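Local coordinates for protein 3-phosphoshikimate 1-carboxyvinyltransferase (Streptomyces sviceus, PDB 7M0O) that probably transfers the enolpyruvyl group of phosphoenolpyruvate to the 5-hydroxyl of shikimate-3-phosphate, the sixth step of chorismate biosynthesis, at residues Gly42-Val50 with Arg62-Val73; Ala20-Pro30 with Tyr212-Glu220. All blocks are in the same frame, centred on the assembly; numbering follows the deposited sequence.

Contact 1: Gly42-Val50 with Arg62-Val73; sequences GLVRLGYRV and RPQGPAVAEADV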
loop_
_atom_site.group_PDB
_atom_site.type_symbol
_atom_site.label_atom_id
_atom_site.label_comp_id
_atom_site.label_asym_id
_atom_site.label_seq_id
_atom_site.Cartn_x
_atom_site.Cartn_y
_atom_site.Cartn_z
ATOM N N GLY A 42 -8.685 -16.209 -10.078
ATOM C CA GLY A 42 -8.791 -15.815 -11.472
ATOM C C GLY A 42 -7.633 -16.338 -12.291
ATOM O O GLY A 42 -7.819 -16.790 -13.423
ATOM N N LEU A 43 -6.424 -16.290 -11.726
ATOM C CA LEU A 43 -5.259 -16.857 -12.405
ATOM C C LEU A 43 -5.448 -18.340 -12.683
ATOM O O LEU A 43 -5.096 -18.831 -13.759
ATOM C CB LEU A 43 -4.004 -16.638 -11.556
ATOM C CG LEU A 43 -3.454 -15.209 -11.528
ATOM C CD1 LEU A 43 -2.241 -15.150 -10.627
ATOM C CD2 LEU A 43 -3.085 -14.754 -12.959
ATOM N N VAL A 44 -5.989 -19.081 -11.717
ATOM C CA VAL A 44 -6.183 -20.506 -11.946
ATOM C C VAL A 44 -7.212 -20.729 -13.043
ATOM O O VAL A 44 -7.037 -21.598 -13.901
ATOM C CB VAL A 44 -6.567 -21.209 -10.632
ATOM C CG1 VAL A 44 -6.982 -22.635 -10.919
ATOM C CG2 VAL A 44 -5.378 -21.179 -9.678
ATOM N N ARG A 45 -8.275 -19.919 -13.062
ATOM C CA ARG A 45 -9.281 -20.038 -14.113
ATOM C C ARG A 45 -8.685 -19.765 -15.487
ATOM O O ARG A 45 -9.080 -20.394 -16.481
ATOM C CB ARG A 45 -10.446 -19.088 -13.823
ATOM C CG ARG A 45 -11.664 -19.365 -14.667
ATOM C CD ARG A 45 -12.932 -19.053 -13.909
ATOM N NE ARG A 45 -13.168 -19.958 -12.790
ATOM C CZ ARG A 45 -13.915 -21.056 -12.859
ATOM N NH1 ARG A 45 -14.498 -21.399 -14.004
ATOM N NH2 ARG A 45 -14.075 -21.813 -11.780
ATOM N N LEU A 46 -7.721 -18.851 -15.561
ATOM C CA LEU A 46 -7.045 -18.524 -16.815
ATOM C C LEU A 46 -5.982 -19.544 -17.197
ATOM O O LEU A 46 -5.359 -19.398 -18.254
ATOM C CB LEU A 46 -6.430 -17.119 -16.724
ATOM C CG LEU A 46 -7.426 -15.940 -16.726
ATOM C CD1 LEU A 46 -6.750 -14.632 -16.321
ATOM C CD2 LEU A 46 -8.146 -15.797 -18.082
ATOM N N GLY A 47 -5.755 -20.567 -16.376
ATOM C CA GLY A 47 -4.812 -21.609 -16.716
ATOM C C GLY A 47 -3.412 -21.432 -16.184
ATOM O O GLY A 47 -2.497 -22.115 -16.662
ATOM N N TYR A 48 -3.203 -20.523 -15.240
ATOM C CA TYR A 48 -1.927 -20.434 -14.552
ATOM C C TYR A 48 -1.879 -21.434 -13.400
ATOM O O TYR A 48 -2.894 -21.746 -12.776
ATOM C CB TYR A 48 -1.696 -19.022 -14.000
ATOM C CG TYR A 48 -1.619 -17.882 -15.007
ATOM C CD1 TYR A 48 -2.758 -17.413 -15.653
ATOM C CD2 TYR A 48 -0.421 -17.227 -15.247
ATOM C CE1 TYR A 48 -2.706 -16.351 -16.545
ATOM C CE2 TYR A 48 -0.350 -16.161 -16.145
ATOM C CZ TYR A 48 -1.501 -15.728 -16.791
ATOM O OH TYR A 48 -1.469 -14.669 -17.674
ATOM N N ARG A 49 -0.679 -21.936 -13.126
ATOM C CA ARG A 49 -0.451 -22.826 -11.994
ATOM C C ARG A 49 -0.080 -21.985 -10.782
ATOM O O ARG A 49 0.933 -21.280 -10.808
ATOM C CB ARG A 49 0.668 -23.817 -12.295
ATOM C CG ARG A 49 0.396 -24.755 -13.460
ATOM C CD ARG A 49 1.500 -25.798 -13.543
ATOM N NE ARG A 49 1.663 -26.510 -12.269
ATOM C CZ ARG A 49 2.712 -26.380 -11.451
ATOM N NH1 ARG A 49 3.711 -25.565 -11.762
ATOM N NH2 ARG A 49 2.767 -27.078 -10.319
ATOM N N VAL A 50 -0.881 -22.073 -9.723
ATOM C CA VAL A 50 -0.675 -21.306 -8.498
ATOM C C VAL A 50 -0.669 -22.281 -7.331
ATOM O O VAL A 50 -1.685 -22.932 -7.060
ATOM C CB VAL A 50 -1.759 -20.231 -8.300
ATOM C CG1 VAL A 50 -1.558 -19.497 -6.969
ATOM C CG2 VAL A 50 -1.765 -19.247 -9.486
ATOM N N ARG A 62 3.729 -17.055 -17.174
ATOM C CA ARG A 62 3.328 -17.291 -18.560
ATOM C C ARG A 62 3.631 -16.037 -19.363
ATOM O O ARG A 62 2.803 -15.117 -19.445
ATOM C CB ARG A 62 1.858 -17.693 -18.667
ATOM C CG ARG A 62 1.543 -18.977 -17.916
ATOM C CD ARG A 62 0.155 -19.501 -18.240
ATOM N NE ARG A 62 0.050 -19.836 -19.664
ATOM C CZ ARG A 62 0.442 -20.996 -20.191
ATOM N NH1 ARG A 62 0.943 -21.961 -19.417
ATOM N NH2 ARG A 62 0.328 -21.199 -21.492
ATOM N N PRO A 63 4.813 -15.969 -19.981
ATOM C CA PRO A 63 5.182 -14.770 -20.746
ATOM C C PRO A 63 4.221 -14.428 -21.876
ATOM O O PRO A 63 4.168 -13.258 -22.269
ATOM C CB PRO A 63 6.586 -15.113 -21.276
ATOM C CG PRO A 63 7.116 -16.125 -20.321
ATOM C CD PRO A 63 5.919 -16.940 -19.895
ATOM N N GLN A 64 3.446 -15.389 -22.403
ATOM C CA GLN A 64 2.486 -15.090 -23.462
ATOM C C GLN A 64 1.040 -15.125 -22.969
ATOM O O GLN A 64 0.119 -15.225 -23.778
ATOM C CB GLN A 64 2.658 -16.035 -24.656
ATOM C CG GLN A 64 3.926 -15.808 -25.481
ATOM C CD GLN A 64 4.094 -14.384 -25.937
ATOM O OE1 GLN A 64 3.158 -13.752 -26.443
ATOM N NE2 GLN A 64 5.297 -13.859 -25.757
ATOM N N GLY A 65 0.818 -15.037 -21.658
ATOM C CA GLY A 65 -0.520 -14.827 -21.153
ATOM C C GLY A 65 -1.272 -16.098 -20.809
ATOM O O GLY A 65 -0.699 -17.182 -20.725
ATOM N N PRO A 66 -2.581 -15.968 -20.580
ATOM C CA PRO A 66 -3.383 -17.109 -20.121
ATOM C C PRO A 66 -3.246 -18.335 -21.014
ATOM O O PRO A 66 -3.166 -18.230 -22.238
ATOM C CB PRO A 66 -4.813 -16.562 -20.150
ATOM C CG PRO A 66 -4.637 -15.083 -19.893
ATOM C CD PRO A 66 -3.374 -14.727 -20.657
ATOM N N ALA A 67 -3.253 -19.511 -20.380
ATOM C CA ALA A 67 -3.149 -20.762 -21.125
ATOM C C ALA A 67 -4.421 -21.045 -21.918
ATOM O O ALA A 67 -4.360 -21.395 -23.106
ATOM C CB ALA A 67 -2.842 -21.916 -20.170
ATOM N N VAL A 68 -5.588 -20.888 -21.284
ATOM C CA VAL A 68 -6.842 -21.278 -21.920
ATOM C C VAL A 68 -7.146 -20.369 -23.107
ATOM O O VAL A 68 -6.728 -19.209 -23.163
ATOM C CB VAL A 68 -8.002 -21.260 -20.909
ATOM C CG1 VAL A 68 -7.741 -22.257 -19.786
ATOM C CG2 VAL A 68 -8.211 -19.863 -20.340
ATOM N N ALA A 69 -7.892 -20.905 -24.073
ATOM C CA ALA A 69 -8.284 -20.126 -25.237
ATOM C C ALA A 69 -9.521 -19.273 -24.984
ATOM O O ALA A 69 -9.747 -18.306 -25.709
ATOM C CB ALA A 69 -8.530 -21.054 -26.429
ATOM N N GLU A 70 -10.307 -19.601 -23.955
ATOM C CA GLU A 70 -11.543 -18.899 -23.620
ATOM C C GLU A 70 -11.840 -19.119 -22.141
ATOM O O GLU A 70 -11.573 -20.198 -21.605
ATOM C CB GLU A 70 -12.708 -19.391 -24.487
ATOM C CG GLU A 70 -13.990 -18.569 -24.405
ATOM C CD GLU A 70 -14.955 -18.903 -25.539
ATOM O OE1 GLU A 70 -14.670 -19.853 -26.294
ATOM O OE2 GLU A 70 -15.988 -18.212 -25.687
ATOM N N ALA A 71 -12.379 -18.086 -21.487
ATOM C CA ALA A 71 -12.726 -18.215 -20.075
ATOM C C ALA A 71 -13.697 -17.126 -19.643
ATOM O O ALA A 71 -13.714 -16.023 -20.193
ATOM C CB ALA A 71 -11.489 -18.154 -19.176
ATOM N N ASP A 72 -14.497 -17.462 -18.632
ATOM C CA ASP A 72 -15.295 -16.498 -17.892
ATOM C C ASP A 72 -14.605 -16.300 -16.546
ATOM O O ASP A 72 -14.408 -17.265 -15.799
ATOM C CB ASP A 72 -16.733 -16.997 -17.714
ATOM C CG ASP A 72 -17.464 -17.207 -19.040
ATOM O OD1 ASP A 72 -17.804 -16.205 -19.701
ATOM O OD2 ASP A 72 -17.714 -18.369 -19.422
ATOM N N VAL A 73 -14.212 -15.067 -16.249
ATOM C CA VAL A 73 -13.433 -14.746 -15.056
ATOM C C VAL A 73 -14.263 -13.815 -14.181
ATOM O O VAL A 73 -14.674 -12.735 -14.627
ATOM C CB VAL A 73 -12.088 -14.099 -15.412
ATOM C CG1 VAL A 73 -11.259 -13.843 -14.160
ATOM C CG2 VAL A 73 -11.337 -14.969 -16.413
HETATM O O HOH W 1 0.819 -13.542 -18.124
#

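Contact 2: Ala20-Pro30 with Tyr212-Glu220; sequences AADGVTTLVRP and YRATTYAIE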
loop_
_atom_site.group_PDB
_atom_site.type_symbol
_atom_site.label_atom_id
_atom_site.label_comp_id
_atom_site.label_asym_id
_atom_site.label_seq_id
_atom_site.Cartn_x
_atom_site.Cartn_y
_atom_site.Cartn_z
ATOM N N ALA A 20 3.386 -12.955 -14.911
ATOM C CA ALA A 20 3.839 -12.568 -16.243
ATOM C C ALA A 20 5.288 -12.953 -16.529
ATOM O O ALA A 20 5.692 -12.947 -17.697
ATOM C CB ALA A 20 3.656 -11.055 -16.441
ATOM N N ALA A 21 6.057 -13.334 -15.514
ATOM C CA ALA A 21 7.489 -13.507 -15.693
ATOM C C ALA A 21 7.828 -14.851 -16.342
ATOM O O ALA A 21 7.000 -15.758 -16.465
ATOM C CB ALA A 21 8.204 -13.372 -14.350
ATOM N N ASP A 22 9.078 -14.961 -16.776
ATOM C CA ASP A 22 9.609 -16.197 -17.336
ATOM C C ASP A 22 10.239 -16.979 -16.190
ATOM O O ASP A 22 11.283 -16.584 -15.659
ATOM C CB ASP A 22 10.608 -15.881 -18.447
ATOM C CG ASP A 22 11.222 -17.125 -19.058
ATOM O OD1 ASP A 22 10.648 -18.221 -18.904
ATOM O OD2 ASP A 22 12.289 -17.007 -19.695
ATOM N N GLY A 23 9.582 -18.056 -15.780
ATOM C CA GLY A 23 10.051 -18.923 -14.716
ATOM C C GLY A 23 9.027 -19.041 -13.604
ATOM O O GLY A 23 7.886 -18.582 -13.713
ATOM N N VAL A 24 9.437 -19.691 -12.518
ATOM C CA VAL A 24 8.577 -19.879 -11.353
ATOM C C VAL A 24 8.950 -18.825 -10.321
ATOM O O VAL A 24 10.101 -18.762 -9.875
ATOM C CB VAL A 24 8.711 -21.296 -10.776
ATOM C CG1 VAL A 24 7.807 -21.438 -9.568
ATOM C CG2 VAL A 24 8.359 -22.326 -11.837
ATOM N N THR A 25 7.990 -17.973 -9.967
ATOM C CA THR A 25 8.201 -16.951 -8.951
ATOM C C THR A 25 7.659 -17.427 -7.612
ATOM O O THR A 25 6.571 -18.005 -7.539
ATOM C CB THR A 25 7.517 -15.637 -9.334
ATOM O OG1 THR A 25 8.214 -15.051 -10.417
ATOM C CG2 THR A 25 7.503 -14.646 -8.167
ATOM N N THR A 26 8.425 -17.169 -6.557
ATOM C CA THR A 26 7.992 -17.418 -5.187
ATOM C C THR A 26 7.774 -16.072 -4.501
ATOM O O THR A 26 8.690 -15.243 -4.444
ATOM C CB THR A 26 9.025 -18.265 -4.442
ATOM O OG1 THR A 26 9.269 -19.468 -5.185
ATOM C CG2 THR A 26 8.536 -18.628 -3.035
ATOM N N LEU A 27 6.553 -15.845 -4.023
ATOM C CA LEU A 27 6.202 -14.664 -3.248
ATOM C C LEU A 27 6.183 -15.049 -1.775
ATOM O O LEU A 27 5.457 -15.972 -1.381
ATOM C CB LEU A 27 4.840 -14.121 -3.669
ATOM C CG LEU A 27 4.679 -13.795 -5.157
ATOM C CD1 LEU A 27 3.319 -13.173 -5.395
ATOM C CD2 LEU A 27 5.793 -12.855 -5.590
ATOM N N VAL A 28 6.956 -14.341 -0.961
ATOM C CA VAL A 28 7.064 -14.659 0.460
ATOM C C VAL A 28 6.208 -13.685 1.270
ATOM O O VAL A 28 6.318 -12.462 1.115
ATOM C CB VAL A 28 8.536 -14.638 0.905
ATOM C CG1 VAL A 28 8.667 -15.089 2.336
ATOM C CG2 VAL A 28 9.362 -15.533 -0.016
ATOM N N ARG A 29 5.356 -14.234 2.140
ATOM C CA ARG A 29 4.431 -13.506 3.008
ATOM C C ARG A 29 3.520 -12.523 2.274
ATOM O O ARG A 29 3.343 -11.393 2.752
ATOM C CB ARG A 29 5.193 -12.742 4.096
ATOM C CG ARG A 29 6.322 -13.513 4.791
ATOM C CD ARG A 29 5.854 -14.864 5.303
ATOM N NE ARG A 29 6.379 -15.178 6.631
ATOM C CZ ARG A 29 7.629 -15.560 6.879
ATOM N NH1 ARG A 29 8.509 -15.677 5.892
ATOM N NH2 ARG A 29 8.001 -15.822 8.125
ATOM N N PRO A 30 2.900 -12.889 1.153
ATOM C CA PRO A 30 1.925 -11.975 0.542
ATOM C C PRO A 30 0.727 -11.764 1.464
ATOM O O PRO A 30 0.420 -12.581 2.332
ATOM C CB PRO A 30 1.509 -12.703 -0.740
ATOM C CG PRO A 30 1.630 -14.145 -0.373
ATOM C CD PRO A 30 2.861 -14.218 0.507
ATOM N N TYR A 212 9.814 -10.288 -18.234
ATOM C CA TYR A 212 10.318 -10.296 -16.871
ATOM C C TYR A 212 11.074 -11.585 -16.574
ATOM O O TYR A 212 10.870 -12.609 -17.226
ATOM C CB TYR A 212 9.171 -10.161 -15.859
ATOM C CG TYR A 212 8.402 -8.862 -15.895
ATOM C CD1 TYR A 212 8.947 -7.695 -15.388
ATOM C CD2 TYR A 212 7.109 -8.812 -16.413
ATOM C CE1 TYR A 212 8.225 -6.504 -15.414
ATOM C CE2 TYR A 212 6.383 -7.639 -16.428
ATOM C CZ TYR A 212 6.945 -6.489 -15.938
ATOM O OH TYR A 212 6.200 -5.322 -15.958
ATOM N N ARG A 213 11.924 -11.526 -15.540
ATOM C CA ARG A 213 12.673 -12.672 -15.036
ATOM C C ARG A 213 12.116 -13.068 -13.673
ATOM O O ARG A 213 12.134 -12.252 -12.743
ATOM C CB ARG A 213 14.159 -12.335 -14.905
ATOM C CG ARG A 213 15.031 -12.794 -16.076
ATOM C CD ARG A 213 14.591 -12.178 -17.399
ATOM N NE ARG A 213 14.267 -10.756 -17.263
ATOM C CZ ARG A 213 14.032 -9.934 -18.285
ATOM N NH1 ARG A 213 14.096 -10.377 -19.538
ATOM N NH2 ARG A 213 13.740 -8.661 -18.051
ATOM N N ALA A 214 11.658 -14.316 -13.543
ATOM C CA ALA A 214 11.108 -14.789 -12.279
ATOM C C ALA A 214 12.165 -14.737 -11.185
ATOM O O ALA A 214 13.373 -14.820 -11.446
ATOM C CB ALA A 214 10.589 -16.219 -12.402
ATOM N N THR A 215 11.697 -14.641 -9.947
ATOM C CA THR A 215 12.590 -14.542 -8.803
ATOM C C THR A 215 11.836 -14.973 -7.545
ATOM O O THR A 215 10.653 -15.322 -7.590
ATOM C CB THR A 215 13.146 -13.117 -8.687
ATOM O OG1 THR A 215 14.225 -13.091 -7.746
ATOM C CG2 THR A 215 12.052 -12.148 -8.242
ATOM N N THR A 216 12.547 -14.990 -6.421
ATOM C CA THR A 216 11.920 -15.079 -5.111
ATOM C C THR A 216 11.756 -13.650 -4.617
ATOM O O THR A 216 12.742 -12.917 -4.529
ATOM C CB THR A 216 12.760 -15.911 -4.138
ATOM O OG1 THR A 216 12.680 -17.299 -4.481
ATOM C CG2 THR A 216 12.260 -15.749 -2.704
ATOM N N TYR A 217 10.515 -13.239 -4.336
ATOM C CA TYR A 217 10.223 -11.853 -3.983
ATOM C C TYR A 217 9.458 -11.826 -2.669
ATOM O O TYR A 217 8.344 -12.354 -2.585
ATOM C CB TYR A 217 9.433 -11.122 -5.079
ATOM C CG TYR A 217 9.346 -9.644 -4.775
ATOM C CD1 TYR A 217 10.402 -8.788 -5.073
ATOM C CD2 TYR A 217 8.234 -9.121 -4.130
ATOM C CE1 TYR A 217 10.334 -7.439 -4.748
ATOM C CE2 TYR A 217 8.157 -7.785 -3.801
ATOM C CZ TYR A 217 9.206 -6.950 -4.111
ATOM O OH TYR A 217 9.118 -5.617 -3.776
ATOM N N ALA A 218 10.064 -11.222 -1.651
ATOM C CA ALA A 218 9.443 -11.071 -0.342
ATOM C C ALA A 218 8.608 -9.793 -0.302
ATOM O O ALA A 218 9.103 -8.709 -0.646
ATOM C CB ALA A 218 10.514 -11.034 0.751
ATOM N N ILE A 219 7.358 -9.929 0.141
ATOM C CA ILE A 219 6.441 -8.799 0.283
ATOM C C ILE A 219 6.694 -8.123 1.624
ATOM O O ILE A 219 6.670 -8.778 2.679
ATOM C CB ILE A 219 4.978 -9.262 0.177
ATOM C CG1 ILE A 219 4.712 -9.922 -1.179
ATOM C CG2 ILE A 219 4.013 -8.078 0.449
ATOM C CD1 ILE A 219 5.055 -9.045 -2.307
ATOM N N GLU A 220 6.915 -6.811 1.587
ATOM C CA GLU A 220 7.124 -6.054 2.827
ATOM C C GLU A 220 5.834 -5.978 3.642
ATOM O O GLU A 220 4.751 -5.786 3.081
ATOM C CB GLU A 220 7.591 -4.626 2.532
ATOM C CG GLU A 220 9.009 -4.502 2.042
ATOM C CD GLU A 220 9.356 -3.096 1.558
ATOM O OE1 GLU A 220 8.673 -2.101 1.931
ATOM O OE2 GLU A 220 10.328 -2.990 0.786
HETATM O O HOH W 2 7.608 -12.007 -19.306
HETATM O O HOH W 3 4.608 -9.389 4.334
#

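Contact 1: Gly42-Val50 with Arg62-Val73
Leu46 and Tyr48 are the two bumps that Arg62-Val73 wraps around. Leu46 fills a hollow lined by Pro66, Ala71 and Val73. Leu46 CB lies 3.8 Å from Pro66 CB, and the two side chains run side by side, pointing the same way. Leu46 CD2 reaches Val73 CG2 at 3.7 Å, where the side chains cross at about a right angle. Tyr96 on strand 95-99 touches Leu46 and Pro66. Arg62 CD sits over one face of the flat Tyr48 ring, 4.0 Å from its centroid, as a CH-pi contact. Leu43 CD2 covers the opposite face. The Arg62 chain bends at chi3 (62°), and its guanidinium plane stands nearly perpendicular to the ring. Arg62 NE donates to Gly65 O at 3.0 Å within the same turn, which helps hold the guanidinium in place. Ala67 CB rests over its centre. Just past helix 34-45, Gly47 turns the chain out of the helix with positive phi, in a Schellman motif. Without a side chain, it lets Ala67 and Val68 come close. Leu46 O receives weak bonds from Ala67 N (3.0 Å) and Val68 N (3.4 Å). A water joins Tyr48 OH (2.6 Å) to Arg62 O. The contact, which fastens the helix end to the loop entering strand 70-74, is therefore mainly apolar: both direct hydrogen bonds between the segments are weak, and a water adds a further link.

Contact 2: Ala20-Pro30 with Tyr212-Glu220
Thr26 and Thr216 stand side by side and point the same way, on the sheet face that also carries Val28 and Ala218. Val28 CG2 meets Thr216 CG2 at 4.0 Å, the two side chains crossing at a slant. Leu27 and Tyr217 project from the other face. There Leu27 CD2 touches Tyr217 CB, while the phenol ring leads away from strand 24-28 because CG is anti to the backbone N (chi1 -171°). The backbones of strands 24-28 and 216-218 run parallel. Tyr217 N donates to Thr26 O at 2.7 Å, and Val28 N to Tyr217 O at 2.9 Å. Nearer the start of both segments, Asp22 and Arg213 form a separate bridge, one residue out of step with the strand pairing. Ala214 CB fits against Thr25 OG1 at 3.3 Å, and Ala21 CB packs on Tyr212 CB at 3.7 Å. At the far end Ile219 CG1 lies 3.9 Å from Pro30 CA. Strand 216-218 is one of the two edge strands of this mixed sheet, and strand 56-60 flanks strand 24-28 across from it. Helix 8-20 packs on Tyr212 and Ile219, and helix 182-193 on Tyr212 and Tyr217.

How the contacts relate
The centres of the two contacts lie about 18 Å apart. In sequence, contact 1 lies between the two segments that contact 2 brings together. Strand 24-28 is followed by helix 34-45, strands 50-52 and 56-60, and then strand 70-74. Contact 2 pairs two neighbouring strands of one sheet, 24-28 and the much later 216-218. Strand 70-74 of contact 1 is an outermost strand of a different sheet, next to strand 95-99. The contacts meet where Pro63 packs against Ala21 and Asp22. Helix 8-20 touches both. Contact 2 thus joins an early and a late part of the chain, near predicted substrate-binding residues Lys8 and Arg13. Contact 1 is local and lies away from these sites.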